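Local coordinates for protein 2-keto acid:ferredoxin oxidoreductase subunit alpha (Pyrococcus furiosus, PDB 1YD7) that probably catalyses the ferredoxin-dependent, coenzyme A-linked oxidative decarboxylation of 2-oxoglutarate to succinyl-CoA, working as the alpha subunit of a four-subunit enzyme, at residues F15-P20 against V196-P201; D21-D26 against S158-A163; R31-A36 against D165-A170; G87-T92 against I204-R209. All coordinates share one frame; numbering follows the deposited sequence.

Interaction 1: F15-P20 against V196-P201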
loop_
_atom_site.group_PDB
_atom_site.type_symbol
_atom_site.label_atom_id
_atom_site.label_comp_id
_atom_site.label_asym_id
_atom_site.label_seq_id
_atom_site.Cartn_x
_atom_site.Cartn_y
_atom_site.Cartn_z
ATOM N N PHE A 15 0.791 0.893 16.167
ATOM C CA PHE A 15 1.132 2.300 16.086
ATOM C C PHE A 15 -0.020 3.109 16.677
ATOM O O PHE A 15 -1.146 2.607 16.751
ATOM C CB PHE A 15 1.396 2.738 14.647
ATOM C CG PHE A 15 0.399 2.218 13.655
ATOM C CD1 PHE A 15 -0.832 2.848 13.477
ATOM C CD2 PHE A 15 0.704 1.107 12.874
ATOM C CE1 PHE A 15 -1.747 2.359 12.551
ATOM C CE2 PHE A 15 -0.215 0.603 11.944
ATOM C CZ PHE A 15 -1.435 1.231 11.779
ATOM N N PRO A 16 0.258 4.357 17.107
ATOM C CA PRO A 16 -0.797 5.203 17.668
ATOM C C PRO A 16 -1.892 5.559 16.652
ATOM O O PRO A 16 -1.600 5.911 15.494
ATOM C CB PRO A 16 -0.033 6.468 18.130
ATOM C CG PRO A 16 1.388 6.059 18.232
ATOM C CD PRO A 16 1.566 5.028 17.150
ATOM N N VAL A 17 -3.138 5.474 17.108
ATOM C CA VAL A 17 -4.305 5.753 16.286
ATOM C C VAL A 17 -5.278 6.627 17.088
ATOM O O VAL A 17 -5.254 6.617 18.308
ATOM C CB VAL A 17 -5.037 4.442 15.841
ATOM C CG1 VAL A 17 -4.103 3.551 15.052
ATOM C CG2 VAL A 17 -5.621 3.693 17.046
ATOM N N GLY A 18 -6.161 7.343 16.402
ATOM C CA GLY A 18 -7.140 8.156 17.089
ATOM C C GLY A 18 -6.497 9.418 17.670
ATOM O O GLY A 18 -6.954 9.938 18.695
ATOM N N GLU A 19 -5.439 9.900 17.010
ATOM C CA GLU A 19 -4.750 11.118 17.425
ATOM C C GLU A 19 -3.702 11.509 16.379
ATOM O O GLU A 19 -3.396 10.706 15.489
ATOM C CB GLU A 19 -4.109 10.932 18.810
ATOM C CG GLU A 19 -3.065 9.841 18.865
ATOM C CD GLU A 19 -2.473 9.676 20.236
ATOM O OE1 GLU A 19 -1.985 10.688 20.816
ATOM O OE2 GLU A 19 -2.484 8.523 20.725
ATOM N N PRO A 20 -3.186 12.761 16.445
ATOM C CA PRO A 20 -2.183 13.179 15.487
ATOM C C PRO A 20 -0.809 12.599 15.763
ATOM O O PRO A 20 -0.504 12.157 16.850
ATOM C CB PRO A 20 -2.161 14.726 15.626
ATOM C CG PRO A 20 -3.345 15.076 16.489
ATOM C CD PRO A 20 -3.507 13.870 17.367
ATOM N N VAL A 196 -0.362 14.638 11.059
ATOM C CA VAL A 196 -1.663 14.232 10.563
ATOM C C VAL A 196 -2.411 13.441 11.616
ATOM O O VAL A 196 -1.836 12.633 12.354
ATOM C CB VAL A 196 -1.589 13.417 9.223
ATOM C CG1 VAL A 196 -0.801 14.177 8.172
ATOM C CG2 VAL A 196 -0.984 12.088 9.437
ATOM N N TYR A 197 -3.703 13.722 11.680
ATOM C CA TYR A 197 -4.632 12.954 12.467
ATOM C C TYR A 197 -4.800 11.534 11.869
ATOM O O TYR A 197 -5.192 11.360 10.713
ATOM C CB TYR A 197 -5.983 13.689 12.560
ATOM C CG TYR A 197 -6.962 12.907 13.383
ATOM C CD1 TYR A 197 -6.810 12.809 14.754
ATOM C CD2 TYR A 197 -8.001 12.203 12.784
ATOM C CE1 TYR A 197 -7.677 12.042 15.518
ATOM C CE2 TYR A 197 -8.895 11.449 13.558
ATOM C CZ TYR A 197 -8.724 11.363 14.912
ATOM O OH TYR A 197 -9.585 10.592 15.697
ATOM N N ILE A 198 -4.462 10.539 12.681
ATOM C CA ILE A 198 -4.563 9.132 12.328
ATOM C C ILE A 198 -5.846 8.638 12.967
ATOM O O ILE A 198 -5.890 8.494 14.179
ATOM C CB ILE A 198 -3.408 8.292 12.912
ATOM C CG1 ILE A 198 -2.037 8.830 12.462
ATOM C CG2 ILE A 198 -3.598 6.796 12.517
ATOM C CD1 ILE A 198 -1.786 8.806 10.955
ATOM N N PRO A 199 -6.891 8.381 12.158
ATOM C CA PRO A 199 -8.195 8.097 12.742
ATOM C C PRO A 199 -8.283 6.752 13.456
ATOM O O PRO A 199 -7.477 5.871 13.220
ATOM C CB PRO A 199 -9.139 8.120 11.527
ATOM C CG PRO A 199 -8.341 8.728 10.395
ATOM C CD PRO A 199 -6.936 8.339 10.682
ATOM N N ASN A 200 -9.242 6.627 14.358
ATOM C CA ASN A 200 -9.647 5.325 14.868
ATOM C C ASN A 200 -10.288 4.509 13.743
ATOM O O ASN A 200 -10.900 5.077 12.840
ATOM C CB ASN A 200 -10.658 5.476 16.009
ATOM C CG ASN A 200 -10.035 6.030 17.256
ATOM O OD1 ASN A 200 -9.159 5.400 17.846
ATOM N ND2 ASN A 200 -10.472 7.221 17.671
ATOM N N PRO A 201 -10.158 3.178 13.799
ATOM C CA PRO A 201 -10.812 2.293 12.839
ATOM C C PRO A 201 -12.267 2.680 12.586
ATOM O O PRO A 201 -12.673 2.858 11.434
ATOM C CB PRO A 201 -10.729 0.924 13.529
ATOM C CG PRO A 201 -9.485 0.985 14.313
ATOM C CD PRO A 201 -9.369 2.419 14.792
#
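Tyr197 lays its ring along the backbone of Gly18 and Glu19, with CE1 3.4 Å from Glu19 N and the ring oblique to that chain. Its CG is anti to the backbone N (chi1 -180°), which sends the ring out beside the partner strand and lets OH reach Glu203 for a hydrogen bond. Pro20 meets the same ring through CD, 4.3 Å from Tyr197 CD1. Asn200 sets its amide against Gly18, OD1 3.5 Å from Gly18 CA, while ND2 is hydrogen-bonded to Glu203; one glutamate thus holds the polar ends of both side chains. On the other side of the ribbon Ile198 CG1 sits beside the backbone N (chi1 -57°), which puts CG2 anti to it. That methyl lies 4.1 Å from Val17 CG1, the two side chains crossing at about a right angle, and also touches Leu35, while CD1 runs inward to Ile23. Phe164 packs on the side chain too. The backbones are joined by Ile198 N to Glu19 O at 3.0 Å and, beyond that pair, by a CA-H...O contact from Pro20 CA to Val196 O at 3.2 Å. Ile198 O takes two donors, Glu19 N at 3.2 Å and Gly18 N, the latter modelled rather short. Gly18 has the positive phi (75°) that favours glycine, and with Glu19 it faces the single residue Ile198: a G1 beta bulge in a two-stranded antiparallel ribbon.

Interaction 2: D21-D26 against S158-A163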
loop_
_atom_site.group_PDB
_atom_site.type_symbol
_atom_site.label_atom_id
_atom_site.label_comp_id
_atom_site.label_asym_id
_atom_site.label_seq_id
_atom_site.Cartn_x
_atom_site.Cartn_y
_atom_site.Cartn_z
ATOM N N ASP A 21 -0.003 12.582 14.736
ATOM C CA ASP A 21 1.347 12.138 14.848
ATOM C C ASP A 21 2.069 12.757 13.683
ATOM O O ASP A 21 1.497 12.929 12.603
ATOM C CB ASP A 21 1.433 10.612 14.753
ATOM C CG ASP A 21 2.637 10.036 15.499
ATOM O OD1 ASP A 21 3.574 10.795 15.880
ATOM O OD2 ASP A 21 2.613 8.815 15.745
ATOM N N PHE A 22 3.343 13.031 13.906
ATOM C CA PHE A 22 4.163 13.795 13.001
ATOM C C PHE A 22 4.991 12.741 12.298
ATOM O O PHE A 22 5.932 12.194 12.883
ATOM C CB PHE A 22 5.009 14.787 13.839
ATOM C CG PHE A 22 5.840 15.749 13.036
ATOM C CD1 PHE A 22 5.292 16.451 11.969
ATOM C CD2 PHE A 22 7.175 15.993 13.383
ATOM C CE1 PHE A 22 6.058 17.354 11.227
ATOM C CE2 PHE A 22 7.934 16.899 12.672
ATOM C CZ PHE A 22 7.376 17.593 11.592
ATOM N N ILE A 23 4.626 12.432 11.051
ATOM C CA ILE A 23 5.130 11.219 10.399
ATOM C C ILE A 23 5.491 11.510 8.982
ATOM O O ILE A 23 5.091 12.529 8.454
ATOM C CB ILE A 23 4.106 10.054 10.438
ATOM C CG1 ILE A 23 2.811 10.429 9.718
ATOM C CG2 ILE A 23 3.782 9.674 11.869
ATOM C CD1 ILE A 23 1.814 9.317 9.673
ATOM N N GLN A 24 6.259 10.611 8.375
ATOM C CA GLN A 24 6.648 10.766 6.986
ATOM C C GLN A 24 5.661 10.044 6.065
ATOM O O GLN A 24 4.810 9.283 6.538
ATOM C CB GLN A 24 8.067 10.253 6.776
ATOM C CG GLN A 24 9.132 11.156 7.433
ATOM C CD GLN A 24 10.520 10.628 7.255
ATOM O OE1 GLN A 24 10.859 9.576 7.776
ATOM N NE2 GLN A 24 11.330 11.345 6.500
ATOM N N GLY A 25 5.770 10.332 4.764
ATOM C CA GLY A 25 4.841 9.865 3.766
ATOM C C GLY A 25 4.764 8.337 3.697
ATOM O O GLY A 25 3.664 7.790 3.611
ATOM N N ASP A 26 5.916 7.664 3.748
ATOM C CA ASP A 26 5.971 6.203 3.736
ATOM C C ASP A 26 5.257 5.553 4.922
ATOM O O ASP A 26 4.574 4.523 4.766
ATOM C CB ASP A 26 7.415 5.718 3.675
ATOM C CG ASP A 26 8.009 5.877 2.313
ATOM O OD1 ASP A 26 7.223 5.896 1.339
ATOM O OD2 ASP A 26 9.255 6.002 2.209
ATOM N N SER A 158 0.626 14.117 -3.114
ATOM C CA SER A 158 1.671 15.167 -3.145
ATOM C C SER A 158 2.044 15.646 -1.747
ATOM O O SER A 158 3.047 16.311 -1.579
ATOM C CB SER A 158 1.193 16.350 -3.996
ATOM O OG SER A 158 0.059 16.936 -3.384
ATOM N N THR A 159 1.229 15.288 -0.756
ATOM C CA THR A 159 1.500 15.538 0.637
ATOM C C THR A 159 1.350 14.255 1.468
ATOM O O THR A 159 0.802 13.231 0.987
ATOM C CB THR A 159 0.525 16.566 1.203
ATOM O OG1 THR A 159 -0.776 15.983 1.340
ATOM C CG2 THR A 159 0.430 17.788 0.280
ATOM N N VAL A 160 1.819 14.335 2.718
ATOM C CA VAL A 160 1.730 13.240 3.686
ATOM C C VAL A 160 0.277 12.926 4.005
ATOM O O VAL A 160 -0.079 11.754 4.108
ATOM C CB VAL A 160 2.512 13.533 4.989
ATOM C CG1 VAL A 160 2.335 12.440 6.011
ATOM C CG2 VAL A 160 4.009 13.722 4.715
ATOM N N GLN A 161 -0.549 13.959 4.181
ATOM C CA GLN A 161 -2.000 13.783 4.370
ATOM C C GLN A 161 -2.616 12.976 3.204
ATOM O O GLN A 161 -3.402 12.061 3.425
ATOM C CB GLN A 161 -2.698 15.127 4.468
ATOM C CG GLN A 161 -4.222 15.061 4.702
ATOM C CD GLN A 161 -4.561 14.488 6.041
ATOM O OE1 GLN A 161 -4.114 14.996 7.065
ATOM N NE2 GLN A 161 -5.368 13.423 6.056
ATOM N N GLU A 162 -2.229 13.319 1.979
ATOM C CA GLU A 162 -2.680 12.608 0.785
ATOM C C GLU A 162 -2.125 11.187 0.663
ATOM O O GLU A 162 -2.824 10.311 0.187
ATOM C CB GLU A 162 -2.336 13.403 -0.464
ATOM C CG GLU A 162 -3.214 14.621 -0.609
ATOM C CD GLU A 162 -2.975 15.368 -1.900
ATOM O OE1 GLU A 162 -1.940 15.128 -2.553
ATOM O OE2 GLU A 162 -3.853 16.182 -2.264
ATOM N N ALA A 163 -0.877 10.966 1.075
ATOM C CA ALA A 163 -0.338 9.616 1.185
ATOM C C ALA A 163 -1.220 8.738 2.093
ATOM O O ALA A 163 -1.571 7.611 1.726
ATOM C CB ALA A 163 1.087 9.619 1.671
#
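The flat groups that Val160 and Ala163 meet across this contact are backbone peptides of residues 23-25, not rings. Val160 lays both methyls on one face of the Gln24-Gly25 peptide: CG1 also lies 3.7 Å from Ile23 O, and CG2 lies 3.8 Å from Gly25 N. With CG1 anti to the backbone N (chi1 176°) and CG2 beside it, both methyls face the turn from strand to helix. Ala163, one helical turn on, brings CB to 3.7 Å from Gly25 O. A further flat group, the Glu162 carboxylate, works within its own segment. Its OE1 takes Ser158 N at 2.8 Å, nearly in line with the C-O bond, and Ser158 OG from above the carboxylate plane. Two donors thus hold one oxygen and tie the carboxylate to Ser158, just ahead of the N-cap. The contact brings together the N-terminal ends of two helices. Gln24 is the N-cap of helix 25-36, which follows directly on strand 19-24, and Thr159 is the N-cap of helix 160-177, where Thr159 OG1 receives Glu162 N at 3.1 Å in a nearly straight capping bond. Gly25 and Val160 sit at the first turns of these helices, their CA atoms 4.6 Å apart. Apolar contact continues from Ile23 CG1 to Val160 CG1 at 4.2 Å, and Ala28 of helix 25-36 touches both side chains. Gln24 NE2 is hydrogen-bonded to His191 O, while the carboxylate of Asp21 forms a salt bridge with Arg31.

Interaction 3: R31-A36 against D165-A170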
loop_
_atom_site.group_PDB
_atom_site.type_symbol
_atom_site.label_atom_id
_atom_site.label_comp_id
_atom_site.label_asym_id
_atom_site.label_seq_id
_atom_site.Cartn_x
_atom_site.Cartn_y
_atom_site.Cartn_z
ATOM N N ARG A 31 0.626 2.871 7.668
ATOM C CA ARG A 31 -0.453 2.953 8.637
ATOM C C ARG A 31 -1.836 2.872 7.992
ATOM O O ARG A 31 -2.737 2.225 8.532
ATOM C CB ARG A 31 -0.357 4.239 9.445
ATOM C CG ARG A 31 0.819 4.266 10.355
ATOM C CD ARG A 31 0.726 5.413 11.391
ATOM N NE ARG A 31 2.011 5.588 12.087
ATOM C CZ ARG A 31 2.187 6.295 13.208
ATOM N NH1 ARG A 31 1.169 6.858 13.849
ATOM N NH2 ARG A 31 3.402 6.400 13.720
ATOM N N ALA A 32 -2.002 3.578 6.878
ATOM C CA ALA A 32 -3.248 3.554 6.113
ATOM C C ALA A 32 -3.568 2.147 5.580
ATOM O O ALA A 32 -4.697 1.679 5.689
ATOM C CB ALA A 32 -3.170 4.536 4.955
ATOM N N ALA A 33 -2.562 1.506 4.993
ATOM C CA ALA A 33 -2.715 0.172 4.429
ATOM C C ALA A 33 -3.210 -0.789 5.501
ATOM O O ALA A 33 -4.217 -1.446 5.321
ATOM C CB ALA A 33 -1.416 -0.288 3.815
ATOM N N ILE A 34 -2.555 -0.770 6.658
ATOM C CA ILE A 34 -2.936 -1.596 7.790
ATOM C C ILE A 34 -4.294 -1.264 8.371
ATOM O O ILE A 34 -5.075 -2.170 8.706
ATOM C CB ILE A 34 -1.840 -1.545 8.862
ATOM C CG1 ILE A 34 -0.630 -2.327 8.340
ATOM C CG2 ILE A 34 -2.334 -2.095 10.160
ATOM C CD1 ILE A 34 0.533 -2.358 9.231
ATOM N N LEU A 35 -4.596 0.018 8.521
ATOM C CA LEU A 35 -5.920 0.407 9.004
ATOM C C LEU A 35 -6.997 -0.007 8.000
ATOM O O LEU A 35 -8.123 -0.289 8.394
ATOM C CB LEU A 35 -6.011 1.926 9.303
ATOM C CG LEU A 35 -5.374 2.383 10.632
ATOM C CD1 LEU A 35 -5.001 3.864 10.553
ATOM C CD2 LEU A 35 -6.300 2.119 11.832
ATOM N N ALA A 36 -6.652 -0.011 6.714
ATOM C CA ALA A 36 -7.589 -0.405 5.659
ATOM C C ALA A 36 -7.822 -1.928 5.578
ATOM O O ALA A 36 -8.733 -2.362 4.886
ATOM C CB ALA A 36 -7.118 0.102 4.314
ATOM N N ASP A 165 -4.620 9.403 2.998
ATOM C CA ASP A 165 -5.988 9.345 2.506
ATOM C C ASP A 165 -6.096 8.599 1.166
ATOM O O ASP A 165 -7.055 7.900 0.943
ATOM C CB ASP A 165 -6.581 10.753 2.301
ATOM C CG ASP A 165 -6.778 11.532 3.600
ATOM O OD1 ASP A 165 -7.083 10.951 4.661
ATOM O OD2 ASP A 165 -6.656 12.773 3.539
ATOM N N PHE A 166 -5.141 8.815 0.271
ATOM C CA PHE A 166 -5.132 8.168 -0.997
ATOM C C PHE A 166 -4.834 6.665 -0.857
ATOM O O PHE A 166 -5.257 5.871 -1.718
ATOM C CB PHE A 166 -4.119 8.798 -1.957
ATOM C CG PHE A 166 -4.490 10.189 -2.472
ATOM C CD1 PHE A 166 -5.401 11.005 -1.827
ATOM C CD2 PHE A 166 -3.859 10.689 -3.588
ATOM C CE1 PHE A 166 -5.678 12.285 -2.312
ATOM C CE2 PHE A 166 -4.141 11.959 -4.067
ATOM C CZ PHE A 166 -5.054 12.751 -3.422
ATOM N N THR A 167 -4.082 6.275 0.181
ATOM C CA THR A 167 -3.801 4.856 0.409
ATOM C C THR A 167 -5.113 4.131 0.820
ATOM O O THR A 167 -5.439 3.084 0.264
ATOM C CB THR A 167 -2.632 4.634 1.408
ATOM O OG1 THR A 167 -1.409 5.058 0.785
ATOM C CG2 THR A 167 -2.491 3.156 1.777
ATOM N N ILE A 168 -5.866 4.718 1.748
ATOM C CA ILE A 168 -7.163 4.188 2.116
ATOM C C ILE A 168 -8.121 4.149 0.923
ATOM O O ILE A 168 -8.829 3.144 0.714
ATOM C CB ILE A 168 -7.769 4.959 3.294
ATOM C CG1 ILE A 168 -7.029 4.583 4.578
ATOM C CG2 ILE A 168 -9.260 4.645 3.445
ATOM C CD1 ILE A 168 -7.304 5.503 5.685
ATOM N N ARG A 169 -8.139 5.225 0.138
ATOM C CA ARG A 169 -8.979 5.278 -1.027
ATOM C C ARG A 169 -8.571 4.210 -2.041
ATOM O O ARG A 169 -9.442 3.635 -2.686
ATOM C CB ARG A 169 -8.997 6.686 -1.628
ATOM C CG ARG A 169 -9.845 6.832 -2.894
ATOM C CD ARG A 169 -10.523 8.216 -3.015
ATOM N NE ARG A 169 -9.608 9.351 -2.851
ATOM C CZ ARG A 169 -9.642 10.242 -1.847
ATOM N NH1 ARG A 169 -8.753 11.221 -1.836
ATOM N NH2 ARG A 169 -10.528 10.173 -0.844
ATOM N N ALA A 170 -7.269 3.919 -2.169
ATOM C CA ALA A 170 -6.810 2.935 -3.135
ATOM C C ALA A 170 -7.292 1.521 -2.781
ATOM O O ALA A 170 -7.642 0.775 -3.668
ATOM C CB ALA A 170 -5.313 2.949 -3.264
#
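Two helices of the alpha/beta domain, 25-36 and 160-177, pack against each other here, with Ala32 and Thr167 at the point of closest side-chain contact. The axes of the short segments approach to 8.3 Å and run at 35° to one another in the same general direction. The close approach goes with the small alanine side chains that helix 25-36 turns to its partner. Ala32 CB lies 3.5 Å from Thr167 CG2, and the same methyl of Thr167 lies 3.6 Å from Ala33 N. Thr167 chi1 of -69° sets OG1 beside the backbone N and sends CG2 across to the partner helix. OG1 is hydrogen-bonded to Ala163 O one turn back; the hydroxyl is thereby satisfied inside its own helix and the threonine offers an apolar front. Ile168 fits alongside, its CG1 3.9 Å from Ala32 CB and 4.5 Å from Ala36 CB, thus bridging residues a turn apart. Phe164 touches Ala32, and Phe171 touches Ala33 and Ala36, extending the seam in both directions. Thr167 also rests on Leu183 of strand 180-185. The result is a close alanine-lined helix pair within the layer that covers the central parallel sheet of a thiamine-diphosphate-binding-type fold.

Interaction 4: G87-T92 against I204-R209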
loop_
_atom_site.group_PDB
_atom_site.type_symbol
_atom_site.label_atom_id
_atom_site.label_comp_id
_atom_site.label_asym_id
_atom_site.label_seq_id
_atom_site.Cartn_x
_atom_site.Cartn_y
_atom_site.Cartn_z
ATOM N N GLY A 87 -8.050 -14.600 -0.953
ATOM C CA GLY A 87 -8.937 -13.891 -0.022
ATOM C C GLY A 87 -8.322 -12.775 0.841
ATOM O O GLY A 87 -9.017 -12.191 1.661
ATOM N N ALA A 88 -7.047 -12.458 0.638
ATOM C CA ALA A 88 -6.352 -11.410 1.400
ATOM C C ALA A 88 -6.494 -10.021 0.752
ATOM O O ALA A 88 -6.634 -9.905 -0.475
ATOM C CB ALA A 88 -4.845 -11.763 1.483
ATOM N N LYS A 89 -6.427 -8.966 1.565
ATOM C CA LYS A 89 -6.148 -7.614 1.024
ATOM C C LYS A 89 -4.648 -7.474 0.883
ATOM O O LYS A 89 -3.930 -7.537 1.873
ATOM C CB LYS A 89 -6.673 -6.530 1.931
ATOM C CG LYS A 89 -8.159 -6.352 1.914
ATOM C CD LYS A 89 -8.508 -4.950 2.485
ATOM C CE LYS A 89 -9.980 -4.763 2.614
ATOM N NZ LYS A 89 -10.319 -3.410 3.023
ATOM N N ALA A 90 -4.179 -7.306 -0.347
ATOM C CA ALA A 90 -2.770 -7.469 -0.689
ATOM C C ALA A 90 -2.223 -6.230 -1.350
ATOM O O ALA A 90 -2.974 -5.488 -2.015
ATOM C CB ALA A 90 -2.578 -8.652 -1.640
HETATM N N MSE A 91 -0.925 -6.011 -1.143
HETATM C CA MSE A 91 -0.192 -4.940 -1.789
HETATM C C MSE A 91 1.246 -5.346 -2.082
HETATM O O MSE A 91 1.771 -6.292 -1.508
HETATM C CB MSE A 91 -0.287 -3.622 -0.993
HETATM C CG MSE A 91 0.775 -3.339 0.036
HETATM SE SE MSE A 91 0.842 -1.428 0.760
HETATM C CE MSE A 91 0.122 -0.371 -0.536
ATOM N N THR A 92 1.848 -4.660 -3.043
ATOM C CA THR A 92 3.264 -4.763 -3.309
ATOM C C THR A 92 3.772 -3.353 -3.595
ATOM O O THR A 92 2.973 -2.448 -3.831
ATOM C CB THR A 92 3.569 -5.744 -4.489
ATOM O OG1 THR A 92 4.982 -5.751 -4.770
ATOM C CG2 THR A 92 2.792 -5.369 -5.769
ATOM N N ILE A 204 -13.152 5.287 10.020
ATOM C CA ILE A 204 -12.786 5.087 8.607
ATOM C C ILE A 204 -13.765 4.164 7.863
ATOM O O ILE A 204 -14.022 3.030 8.290
ATOM C CB ILE A 204 -11.350 4.500 8.460
ATOM C CG1 ILE A 204 -10.378 5.235 9.382
ATOM C CG2 ILE A 204 -10.871 4.602 7.012
ATOM C CD1 ILE A 204 -8.980 4.665 9.427
ATOM N N GLU A 205 -14.268 4.662 6.737
ATOM C CA GLU A 205 -15.093 3.890 5.820
ATOM C C GLU A 205 -14.223 2.942 4.995
ATOM O O GLU A 205 -13.443 3.384 4.150
ATOM C CB GLU A 205 -15.890 4.826 4.884
ATOM C CG GLU A 205 -17.214 4.222 4.314
ATOM C CD GLU A 205 -17.280 4.088 2.773
ATOM O OE1 GLU A 205 -16.369 4.562 2.051
ATOM O OE2 GLU A 205 -18.274 3.503 2.278
ATOM N N ILE A 206 -14.372 1.641 5.253
ATOM C CA ILE A 206 -13.717 0.591 4.472
ATOM C C ILE A 206 -14.731 -0.156 3.596
ATOM O O ILE A 206 -15.744 -0.622 4.089
ATOM C CB ILE A 206 -12.992 -0.418 5.396
ATOM C CG1 ILE A 206 -11.957 0.284 6.293
ATOM C CG2 ILE A 206 -12.318 -1.500 4.588
ATOM C CD1 ILE A 206 -10.998 1.152 5.553
ATOM N N ILE A 207 -14.462 -0.241 2.295
ATOM C CA ILE A 207 -15.211 -1.121 1.401
ATOM C C ILE A 207 -14.482 -2.469 1.239
ATOM O O ILE A 207 -13.271 -2.506 1.001
ATOM C CB ILE A 207 -15.373 -0.511 0.001
ATOM C CG1 ILE A 207 -16.053 0.855 0.067
ATOM C CG2 ILE A 207 -16.196 -1.456 -0.919
ATOM C CD1 ILE A 207 -16.165 1.531 -1.294
ATOM N N ASN A 208 -15.229 -3.566 1.354
ATOM C CA ASN A 208 -14.705 -4.916 1.103
ATOM C C ASN A 208 -15.325 -5.546 -0.151
ATOM O O ASN A 208 -16.466 -5.264 -0.490
ATOM C CB ASN A 208 -14.902 -5.775 2.336
ATOM C CG ASN A 208 -14.039 -5.309 3.494
ATOM O OD1 ASN A 208 -12.816 -5.146 3.347
ATOM N ND2 ASN A 208 -14.665 -5.073 4.649
ATOM N N ARG A 209 -14.539 -6.332 -0.878
ATOM C CA ARG A 209 -14.987 -6.906 -2.170
ATOM C C ARG A 209 -16.298 -7.717 -2.034
ATOM O O ARG A 209 -16.550 -8.369 -1.000
ATOM C CB ARG A 209 -13.911 -7.819 -2.763
ATOM C CG ARG A 209 -13.644 -9.074 -1.863
ATOM C CD ARG A 209 -12.383 -9.794 -2.312
ATOM N NE ARG A 209 -11.190 -9.046 -1.919
ATOM C CZ ARG A 209 -9.950 -9.498 -1.999
ATOM N NH1 ARG A 209 -9.712 -10.722 -2.446
ATOM N NH2 ARG A 209 -8.940 -8.725 -1.604
HETATM O O HOH W 1 -10.544 -1.521 1.267
#
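Lys89 extends its side chain to loop 204-209, the ammonium end overlapping the CG2 branch of Ile206, with NZ 3.2 Å from that methyl. The chain is extended beyond CG, which carries NZ well away from strand 90-95 and past Asn208, whose side chain it crosses at about a right angle. Asn208 OD1 lies 3.1 Å from Lys89 NZ. A water links the segments further: it accepts from Lys89 NZ at 2.6 Å and donates to Ile207 O at 2.9 Å. The strongest partner of the amine is outside, Ala36 O of the segment 31-36. Arg209 makes the second bridge. Its CG sits between the backbone N and the carbonyl carbon (chi1 64°), and a further bend at chi3 brings the guanidinium to residues 87 and 88, with Ala88 O at its edge, somewhat out of its plane. From there NH2 donates to Ala88 O at 2.8 Å, a bent bond (138° at the hydrogen) that approaches from above the carbonyl plane. Gly87 O lies over one face of the guanidinium, offset toward its rim. Gly87 itself closes helix 73-85 in a Schellman motif, and NH1 of Arg209 donates to Ser84 O in the last turn of that helix. Glu175 completes the grip on Arg209 with a salt bridge to NH2. Both cations are thus largely engaged by carbonyl oxygens, with one carboxylate and one water, which implies that the loop is held by directional polar bonds to the segment leading into inner strand 90-95 and that the nearby carbonyls probably stabilise the positive charges.

Overall arrangement
From the N terminus, residues 15-20 pair with 196-201 in interaction 1, closing a long loop that contains most of the modelled chain. Interactions 2 and 3 both nest within it, and their segments alternate because helix 25-36 and helix 160-177 run side by side in the same general direction. Interaction 4 starts inside that loop at 87-92 but ends beyond it at 204-209, crossing each of the other three. Interactions 1 and 2 share strand 19-24; Arg31 links interaction 3 to both. Ala36 O to Lys89 NZ joins interactions 3 and 4. Together they tie the terminal ribbon, two neighbouring helices and the trailing loop to the central sheet.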